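Side-chain contacts in bromo domain-containing protein (Trypanosoma brucei brucei, PDB 5K29), which is uncharacterised but carries a bromodomain, the part crystallised here, and so probably reads acetylated lysines on histones or other proteins: residues Glu13-Leu18 / Val72-Leu77; Arg20-Pro25 / Met110-Ala115; Cys54-Ala59 / Glu79-Met84. All blocks are in the same frame, centred on the assembly; numbering follows the deposited sequence.

Contact 1 of 3, residues Glu13-Leu18 / Val72-Leu77; sequences EEMVSL and VQLTTL
Met15 and Leu18 of helix 12-21 meet Leu74 and Leu77 across a purely apolar contact. No hydrogen bond links residues 13-18 to 72-77. All four touching residues are buried.

The ends of the Met15 and Leu74 side chains meet head-on, and Met15 SD lies 3.6 Å from Leu74 CD2. Met15 CE stays close to the same methyl, at 4.0 Å. The methionine chain bends at both chi2 (-74°) and chi3 (92°), which turns its thioether end in toward the leucine.

The aliphatic contacts centre on one methyl. Leu18 CD2 sits 3.8 Å from Leu74 CD1 and 3.8 Å from Leu77 CD2. It meets Leu74 end to end, while the side chains of Leu18 and Leu77 cross at a slant. Leu74 thus splits its branches, CD2 to Met15 and CD1 to Leu18. It occupies the N-cap position of helix 75-92 with positive phi (52°), and its CB points at the other helix.

Polar groups lie outside this apolar patch. Glu14 OE1 forms a salt bridge with Lys120 NZ and a hydrogen bond with Tyr116 OH.

The contact joins the first helix of the bromodomain bundle to the start of helix 75-92. Helix 97-122 closes over it, with Tyr116 touching Met15, Leu18 and Leu74, and Ile113 touching Leu74. Met15 also packs on Ala63 of helix 53-64.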
loop_
_atom_site.group_PDB
_atom_site.type_symbol
_atom_site.label_atom_id
_atom_site.label_comp_id
_atom_site.label_asym_id
_atom_site.label_seq_id
_atom_site.Cartn_x
_atom_site.Cartn_y
_atom_site.Cartn_z
ATOM N N GLU A 13 -4.990 4.121 13.464
ATOM C CA GLU A 13 -6.028 4.906 12.778
ATOM C C GLU A 13 -5.514 5.585 11.491
ATOM O O GLU A 13 -6.219 5.586 10.473
ATOM C CB GLU A 13 -6.664 5.941 13.731
ATOM N N GLU A 14 -4.278 6.126 11.535
ATOM C CA GLU A 14 -3.643 6.793 10.390
ATOM C C GLU A 14 -3.213 5.797 9.320
ATOM O O GLU A 14 -3.323 6.092 8.134
ATOM C CB GLU A 14 -2.484 7.706 10.837
ATOM C CG GLU A 14 -2.967 8.935 11.601
ATOM C CD GLU A 14 -1.924 9.958 12.008
ATOM O OE1 GLU A 14 -0.806 9.936 11.447
ATOM O OE2 GLU A 14 -2.236 10.804 12.878
ATOM N N MET A 15 -2.751 4.606 9.738
ATOM C CA MET A 15 -2.346 3.515 8.834
ATOM C C MET A 15 -3.547 2.934 8.123
ATOM O O MET A 15 -3.477 2.683 6.925
ATOM C CB MET A 15 -1.545 2.422 9.576
ATOM C CG MET A 15 -0.265 2.937 10.221
ATOM S SD MET A 15 1.043 3.267 9.018
ATOM C CE MET A 15 0.754 4.972 8.656
ATOM N N VAL A 16 -4.663 2.784 8.838
ATOM C CA VAL A 16 -5.914 2.282 8.259
ATOM C C VAL A 16 -6.420 3.283 7.213
ATOM O O VAL A 16 -6.687 2.892 6.079
ATOM C CB VAL A 16 -6.980 1.952 9.341
ATOM C CG1 VAL A 16 -8.327 1.590 8.705
ATOM C CG2 VAL A 16 -6.497 0.822 10.240
ATOM N N SER A 17 -6.466 4.578 7.580
ATOM C CA SER A 17 -6.867 5.662 6.685
ATOM C C SER A 17 -5.928 5.747 5.491
ATOM O O SER A 17 -6.401 5.962 4.376
ATOM C CB SER A 17 -6.898 6.988 7.436
ATOM O OG SER A 17 -6.903 8.086 6.538
ATOM N N LEU A 18 -4.610 5.536 5.712
ATOM C CA LEU A 18 -3.627 5.539 4.624
ATOM C C LEU A 18 -3.897 4.392 3.658
ATOM O O LEU A 18 -4.027 4.642 2.462
ATOM C CB LEU A 18 -2.160 5.548 5.116
ATOM C CG LEU A 18 -1.092 5.472 4.001
ATOM C CD1 LEU A 18 -1.209 6.686 3.031
ATOM C CD2 LEU A 18 0.303 5.391 4.603
ATOM N N VAL A 72 9.887 4.022 9.802
ATOM C CA VAL A 72 9.912 5.460 9.476
ATOM C C VAL A 72 9.466 5.675 8.013
ATOM O O VAL A 72 8.688 6.589 7.715
ATOM C CB VAL A 72 11.321 6.072 9.694
ATOM C CG1 VAL A 72 11.299 7.586 9.509
ATOM C CG2 VAL A 72 11.881 5.711 11.066
ATOM N N GLN A 73 9.991 4.816 7.118
ATOM C CA GLN A 73 9.773 4.843 5.676
ATOM C C GLN A 73 8.671 3.897 5.185
ATOM O O GLN A 73 8.493 3.756 3.973
ATOM C CB GLN A 73 11.099 4.562 4.955
ATOM C CG GLN A 73 11.923 5.812 4.726
ATOM C CD GLN A 73 12.790 5.660 3.504
ATOM O OE1 GLN A 73 13.713 4.833 3.466
ATOM N NE2 GLN A 73 12.482 6.432 2.462
ATOM N N LEU A 74 7.888 3.309 6.114
ATOM C CA LEU A 74 6.769 2.400 5.829
ATOM C C LEU A 74 7.213 1.243 4.892
ATOM O O LEU A 74 6.526 0.880 3.949
ATOM C CB LEU A 74 5.506 3.163 5.327
ATOM C CG LEU A 74 4.930 4.199 6.330
ATOM C CD1 LEU A 74 3.977 5.180 5.662
ATOM C CD2 LEU A 74 4.257 3.511 7.489
ATOM N N THR A 75 8.388 0.690 5.189
ATOM C CA THR A 75 9.038 -0.420 4.490
ATOM C C THR A 75 8.090 -1.640 4.329
ATOM O O THR A 75 7.917 -2.129 3.209
ATOM C CB THR A 75 10.342 -0.766 5.229
ATOM O OG1 THR A 75 11.134 0.407 5.305
ATOM C CG2 THR A 75 11.141 -1.855 4.550
ATOM N N THR A 76 7.469 -2.100 5.432
ATOM C CA THR A 76 6.572 -3.268 5.404
ATOM C C THR A 76 5.364 -3.058 4.470
ATOM O O THR A 76 5.052 -3.951 3.674
ATOM C CB THR A 76 6.167 -3.693 6.816
ATOM O OG1 THR A 76 7.358 -3.813 7.579
ATOM C CG2 THR A 76 5.442 -5.043 6.836
ATOM N N LEU A 77 4.688 -1.899 4.592
ATOM C CA LEU A 77 3.542 -1.508 3.781
ATOM C C LEU A 77 3.939 -1.471 2.312
ATOM O O LEU A 77 3.210 -2.009 1.489
ATOM C CB LEU A 77 2.936 -0.149 4.237
ATOM C CG LEU A 77 1.810 0.459 3.356
ATOM C CD1 LEU A 77 0.599 -0.483 3.228
ATOM C CD2 LEU A 77 1.313 1.793 3.940
#

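Contact 2 of 3, residues Arg20-Pro25 / Met110-Ala115; sequences RSLDRP and MGKIDA
Lys112 lies across Ser21 and Leu22, near the C-terminal part of helix 12-21, in the bromodomain four-helix bundle. The lysine belongs to helix 97-122. It touches the two residues at different points along its chain.

Near the base, Lys112 CB rests 3.7 Å from Leu22 CD2. The two side chains run past each other in opposite directions, so the methyl of the leucine reaches the root of the lysine. Further out, Lys112 CD lies 3.6 Å from Ser21 OG and 4.1 Å from Ser21 CB. This is contact with the aliphatic part of the chain. The ammonium group then gives a weak hydrogen bond to the backbone, from Lys112 NZ to Ser21 O at 3.4 Å. Bends at chi2 (-108°) and chi4 (79°) carry the lysine chain over to that carbonyl. Lys112 thus offers aliphatic carbons along its chain and a weak N-H donor at its end.

Neighbouring bonds hold the partners. Ser21 OG is hydrogen-bonded to Leu18 O, one turn back in its own helix. That bond goes with chi1 of 73°, where OG sits between the backbone N and the carbonyl carbon. Leu22 is buried, and its side chain also touches Ile81 of helix 75-92. On helix 97-122, Asp114 OD1 forms a salt bridge with Lys78 NZ, and Ile113 and Met110 both pack on Lys78. These join helix 97-122 to helix 75-92.

Asp23 N hydrogen-bonds to Arg20 O at 2.9 Å, across the near-helical Ser21 and Leu22.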
loop_
_atom_site.group_PDB
_atom_site.type_symbol
_atom_site.label_atom_id
_atom_site.label_comp_id
_atom_site.label_asym_id
_atom_site.label_seq_id
_atom_site.Cartn_x
_atom_site.Cartn_y
_atom_site.Cartn_z
ATOM N N ARG A 20 -6.783 2.848 3.302
ATOM C CA ARG A 20 -8.087 3.192 2.720
ATOM C C ARG A 20 -7.957 4.187 1.553
ATOM O O ARG A 20 -8.642 4.018 0.548
ATOM C CB ARG A 20 -9.050 3.752 3.793
ATOM C CG ARG A 20 -10.342 4.405 3.249
ATOM C CD ARG A 20 -11.249 3.443 2.492
ATOM N NE ARG A 20 -12.114 4.112 1.517
ATOM C CZ ARG A 20 -13.339 4.553 1.781
ATOM N NH1 ARG A 20 -14.060 5.130 0.828
ATOM N NH2 ARG A 20 -13.852 4.422 2.996
ATOM N N SER A 21 -7.051 5.197 1.671
ATOM C CA SER A 21 -6.841 6.197 0.617
ATOM C C SER A 21 -6.314 5.563 -0.687
ATOM O O SER A 21 -6.504 6.129 -1.759
ATOM C CB SER A 21 -5.945 7.335 1.108
ATOM O OG SER A 21 -4.580 6.958 1.241
ATOM N N LEU A 22 -5.731 4.355 -0.606
ATOM C CA LEU A 22 -5.228 3.627 -1.790
ATOM C C LEU A 22 -6.408 2.998 -2.570
ATOM O O LEU A 22 -6.222 2.487 -3.676
ATOM C CB LEU A 22 -4.192 2.559 -1.397
ATOM C CG LEU A 22 -3.052 2.967 -0.437
ATOM C CD1 LEU A 22 -2.141 1.802 -0.145
ATOM C CD2 LEU A 22 -2.208 4.113 -1.006
ATOM N N ASP A 23 -7.622 3.047 -1.988
ATOM C CA ASP A 23 -8.828 2.507 -2.596
ATOM C C ASP A 23 -9.436 3.508 -3.580
ATOM O O ASP A 23 -9.921 4.572 -3.173
ATOM C CB ASP A 23 -9.847 2.089 -1.515
ATOM C CG ASP A 23 -11.141 1.527 -2.067
ATOM O OD1 ASP A 23 -11.074 0.682 -2.996
ATOM O OD2 ASP A 23 -12.224 1.931 -1.572
ATOM N N ARG A 24 -9.402 3.162 -4.875
ATOM C CA ARG A 24 -9.950 3.988 -5.956
ATOM C C ARG A 24 -10.837 3.152 -6.885
ATOM O O ARG A 24 -10.429 2.054 -7.283
ATOM C CB ARG A 24 -8.820 4.680 -6.742
ATOM N N PRO A 25 -12.154 3.422 -6.794
ATOM C CA PRO A 25 -13.121 2.734 -7.667
ATOM C C PRO A 25 -13.257 3.361 -9.053
ATOM O O PRO A 25 -12.665 4.397 -9.348
ATOM C CB PRO A 25 -14.427 2.820 -6.878
ATOM N N MET A 110 2.658 4.244 -3.952
ATOM C CA MET A 110 3.948 4.706 -3.443
ATOM C C MET A 110 3.906 6.242 -3.235
ATOM O O MET A 110 4.418 6.720 -2.226
ATOM C CB MET A 110 5.111 4.303 -4.381
ATOM C CG MET A 110 5.295 2.800 -4.519
ATOM S SD MET A 110 5.458 1.958 -2.926
ATOM C CE MET A 110 5.175 0.313 -3.396
ATOM N N GLY A 111 3.240 6.959 -4.149
ATOM C CA GLY A 111 3.056 8.411 -4.102
ATOM C C GLY A 111 2.310 8.833 -2.849
ATOM O O GLY A 111 2.772 9.721 -2.137
ATOM N N LYS A 112 1.201 8.140 -2.526
ATOM C CA LYS A 112 0.371 8.401 -1.329
ATOM C C LYS A 112 1.117 8.054 -0.036
ATOM O O LYS A 112 1.000 8.762 0.964
ATOM C CB LYS A 112 -0.970 7.632 -1.387
ATOM C CG LYS A 112 -2.030 8.288 -2.262
ATOM C CD LYS A 112 -3.119 8.882 -1.384
ATOM C CE LYS A 112 -4.067 9.800 -2.109
ATOM N NZ LYS A 112 -5.080 9.050 -2.889
ATOM N N ILE A 113 1.907 6.983 -0.076
ATOM C CA ILE A 113 2.712 6.530 1.053
ATOM C C ILE A 113 3.805 7.554 1.328
ATOM O O ILE A 113 3.996 7.922 2.485
ATOM C CB ILE A 113 3.247 5.062 0.844
ATOM C CG1 ILE A 113 2.058 4.036 0.847
ATOM C CG2 ILE A 113 4.281 4.709 1.924
ATOM C CD1 ILE A 113 2.317 2.625 0.163
ATOM N N ASP A 114 4.469 8.068 0.278
ATOM C CA ASP A 114 5.537 9.074 0.448
ATOM C C ASP A 114 5.007 10.430 0.889
ATOM O O ASP A 114 5.668 11.110 1.680
ATOM C CB ASP A 114 6.429 9.201 -0.792
ATOM C CG ASP A 114 7.294 7.981 -1.091
ATOM O OD1 ASP A 114 7.713 7.282 -0.120
ATOM O OD2 ASP A 114 7.600 7.747 -2.292
ATOM N N ALA A 115 3.817 10.825 0.382
ATOM C CA ALA A 115 3.161 12.086 0.741
ATOM C C ALA A 115 2.755 12.006 2.206
ATOM O O ALA A 115 2.835 13.005 2.903
ATOM C CB ALA A 115 1.932 12.301 -0.116
#

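Contact 3 of 3, residues Cys54-Ala59 / Glu79-Met84; sequences CDLATA and EDIRLM
The helical segments 54-59 and 79-84 run nearly antiparallel, at 158° between their directions, with axes 11.3 Å apart at closest approach. They belong to two helices of the bromodomain bundle that follow each other in the chain. That spacing is wide, and side chains bridge it.

Met84 does most of the bridging. Its sulfur faces Asp55, with Met84 SD 4.0 Å from Asp55 CB. The acid offers its methylene here. Met84 CE goes on to Leu56, 4.2 Å from Leu56 CD2, and the two side chains cross at about a right angle. The methionine is extended at chi2. Its chi3 of 12° is unusual and nearly eclipses CE with CB, which brings the methyl to Leu56.

Leu56 CD2 also meets Ile81 CD1, more loosely, at 4.4 Å. Leu56 and Ile81 are both buried, and helix 97-122 lies beside them: Phe105 touches Leu56 and Met110 touches Ile81. Met84 packs on Pro51 as well.

Outside the apolar strip, Thr58 OG1 hydrogen-bonds to Cys54 O at 3.0 Å. Thr58 N reaches the same oxygen from the other face of its carbonyl plane. Cys54 itself forms an interchain disulfide seen in a structure of this protein. Asp80 OD2 makes a salt bridge with Arg62 NE and a hydrogen bond with Tyr68 OH.

No hydrogen bond or salt bridge joins the two segments directly. Their contact therefore rests on van der Waals packing, with the Met84 thioether making two of the three side-chain contacts.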
loop_
_atom_site.group_PDB
_atom_site.type_symbol
_atom_site.label_atom_id
_atom_site.label_comp_id
_atom_site.label_asym_id
_atom_site.label_seq_id
_atom_site.Cartn_x
_atom_site.Cartn_y
_atom_site.Cartn_z
ATOM N N CYS A 54 -10.291 -6.745 -2.192
ATOM C CA CYS A 54 -10.044 -7.730 -1.131
ATOM C C CYS A 54 -8.558 -7.735 -0.712
ATOM O O CYS A 54 -8.277 -7.906 0.473
ATOM C CB CYS A 54 -10.550 -9.122 -1.504
ATOM S SG CYS A 54 -12.315 -9.396 -1.158
ATOM N N ASP A 55 -7.626 -7.482 -1.662
ATOM C CA ASP A 55 -6.161 -7.344 -1.381
ATOM C C ASP A 55 -5.940 -6.100 -0.527
ATOM O O ASP A 55 -5.213 -6.162 0.454
ATOM C CB ASP A 55 -5.343 -7.213 -2.683
ATOM C CG ASP A 55 -5.290 -8.514 -3.476
ATOM O OD1 ASP A 55 -5.147 -9.601 -2.840
ATOM O OD2 ASP A 55 -5.403 -8.456 -4.731
ATOM N N LEU A 56 -6.630 -4.996 -0.847
ATOM C CA LEU A 56 -6.513 -3.760 -0.080
ATOM C C LEU A 56 -7.211 -3.829 1.279
ATOM O O LEU A 56 -6.771 -3.166 2.219
ATOM C CB LEU A 56 -6.979 -2.540 -0.897
ATOM C CG LEU A 56 -6.088 -2.161 -2.087
ATOM C CD1 LEU A 56 -6.741 -1.073 -2.912
ATOM C CD2 LEU A 56 -4.649 -1.725 -1.616
ATOM N N ALA A 57 -8.291 -4.630 1.382
ATOM C CA ALA A 57 -9.026 -4.848 2.632
ATOM C C ALA A 57 -8.158 -5.682 3.587
ATOM O O ALA A 57 -8.223 -5.476 4.794
ATOM C CB ALA A 57 -10.356 -5.558 2.359
ATOM N N THR A 58 -7.331 -6.601 3.040
ATOM C CA THR A 58 -6.381 -7.414 3.804
ATOM C C THR A 58 -5.294 -6.465 4.372
ATOM O O THR A 58 -4.996 -6.520 5.565
ATOM C CB THR A 58 -5.799 -8.540 2.920
ATOM O OG1 THR A 58 -6.852 -9.428 2.561
ATOM C CG2 THR A 58 -4.716 -9.342 3.628
ATOM N N ALA A 59 -4.739 -5.584 3.528
ATOM C CA ALA A 59 -3.740 -4.609 3.969
ATOM C C ALA A 59 -4.326 -3.703 5.083
ATOM O O ALA A 59 -3.623 -3.422 6.054
ATOM C CB ALA A 59 -3.267 -3.764 2.792
ATOM N N GLU A 79 6.444 -3.131 0.922
ATOM C CA GLU A 79 6.733 -4.533 0.560
ATOM C C GLU A 79 5.428 -5.215 0.189
ATOM O O GLU A 79 5.330 -5.773 -0.889
ATOM C CB GLU A 79 7.329 -5.304 1.729
ATOM C CG GLU A 79 8.826 -5.208 1.876
ATOM C CD GLU A 79 9.331 -5.833 3.163
ATOM O OE1 GLU A 79 8.619 -6.695 3.730
ATOM O OE2 GLU A 79 10.443 -5.466 3.602
ATOM N N ASP A 80 4.402 -5.099 1.044
ATOM C CA ASP A 80 3.086 -5.707 0.821
ATOM C C ASP A 80 2.482 -5.312 -0.507
ATOM O O ASP A 80 1.968 -6.166 -1.203
ATOM C CB ASP A 80 2.140 -5.348 1.971
ATOM C CG ASP A 80 2.413 -6.104 3.250
ATOM O OD1 ASP A 80 3.445 -6.827 3.316
ATOM O OD2 ASP A 80 1.597 -5.996 4.177
ATOM N N ILE A 81 2.582 -4.029 -0.875
ATOM C CA ILE A 81 2.086 -3.528 -2.150
ATOM C C ILE A 81 2.880 -4.166 -3.290
ATOM O O ILE A 81 2.268 -4.624 -4.238
ATOM C CB ILE A 81 2.116 -1.972 -2.228
ATOM C CG1 ILE A 81 1.254 -1.289 -1.111
ATOM C CG2 ILE A 81 1.727 -1.453 -3.648
ATOM C CD1 ILE A 81 -0.261 -1.584 -1.118
ATOM N N ARG A 82 4.235 -4.150 -3.223
ATOM C CA ARG A 82 5.081 -4.702 -4.292
ATOM C C ARG A 82 4.836 -6.178 -4.473
ATOM O O ARG A 82 4.754 -6.640 -5.613
ATOM C CB ARG A 82 6.567 -4.392 -4.050
ATOM C CG ARG A 82 6.846 -2.914 -4.301
ATOM C CD ARG A 82 8.287 -2.548 -4.270
ATOM N NE ARG A 82 8.442 -1.143 -4.639
ATOM C CZ ARG A 82 8.991 -0.229 -3.860
ATOM N NH1 ARG A 82 9.074 1.028 -4.268
ATOM N NH2 ARG A 82 9.475 -0.563 -2.670
ATOM N N LEU A 83 4.625 -6.899 -3.366
ATOM C CA LEU A 83 4.342 -8.326 -3.400
ATOM C C LEU A 83 3.017 -8.621 -4.069
ATOM O O LEU A 83 2.959 -9.577 -4.838
ATOM C CB LEU A 83 4.417 -8.997 -2.002
ATOM C CG LEU A 83 5.741 -8.968 -1.204
ATOM C CD1 LEU A 83 5.715 -9.994 -0.064
ATOM C CD2 LEU A 83 6.970 -9.270 -2.073
ATOM N N MET A 84 1.960 -7.798 -3.819
ATOM C CA MET A 84 0.623 -7.990 -4.428
ATOM C C MET A 84 0.775 -7.718 -5.914
ATOM O O MET A 84 0.263 -8.460 -6.737
ATOM C CB MET A 84 -0.389 -6.954 -3.899
ATOM C CG MET A 84 -0.935 -7.204 -2.502
ATOM S SD MET A 84 -1.759 -5.757 -1.663
ATOM C CE MET A 84 -1.932 -4.645 -2.915
#

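Overall arrangement
The three contacts join all four helices of the bromodomain bundle. Contacts 1 and 2 share helix 12-21, and their centres are about 10 Å apart. They meet where Leu18 CD1 comes within 3.7 Å of Lys112 O, and where Leu77 CG lies 3.9 Å from Ile113 CD1. Contact 3 lies about 12 Å from each of the others, centre to centre. It meets contact 2 through Leu22 O and Leu56 CD1, 3.7 Å apart. Segments 72-77 and 79-84 adjoin on helix 75-92, with no other touch between contacts 1 and 3. In bromodomains generally, acetyl-lysine binds at one end of the bundle, between the interhelical loops. Residues 26-48, after segment 20-25, probably include much of one such loop and are not modelled.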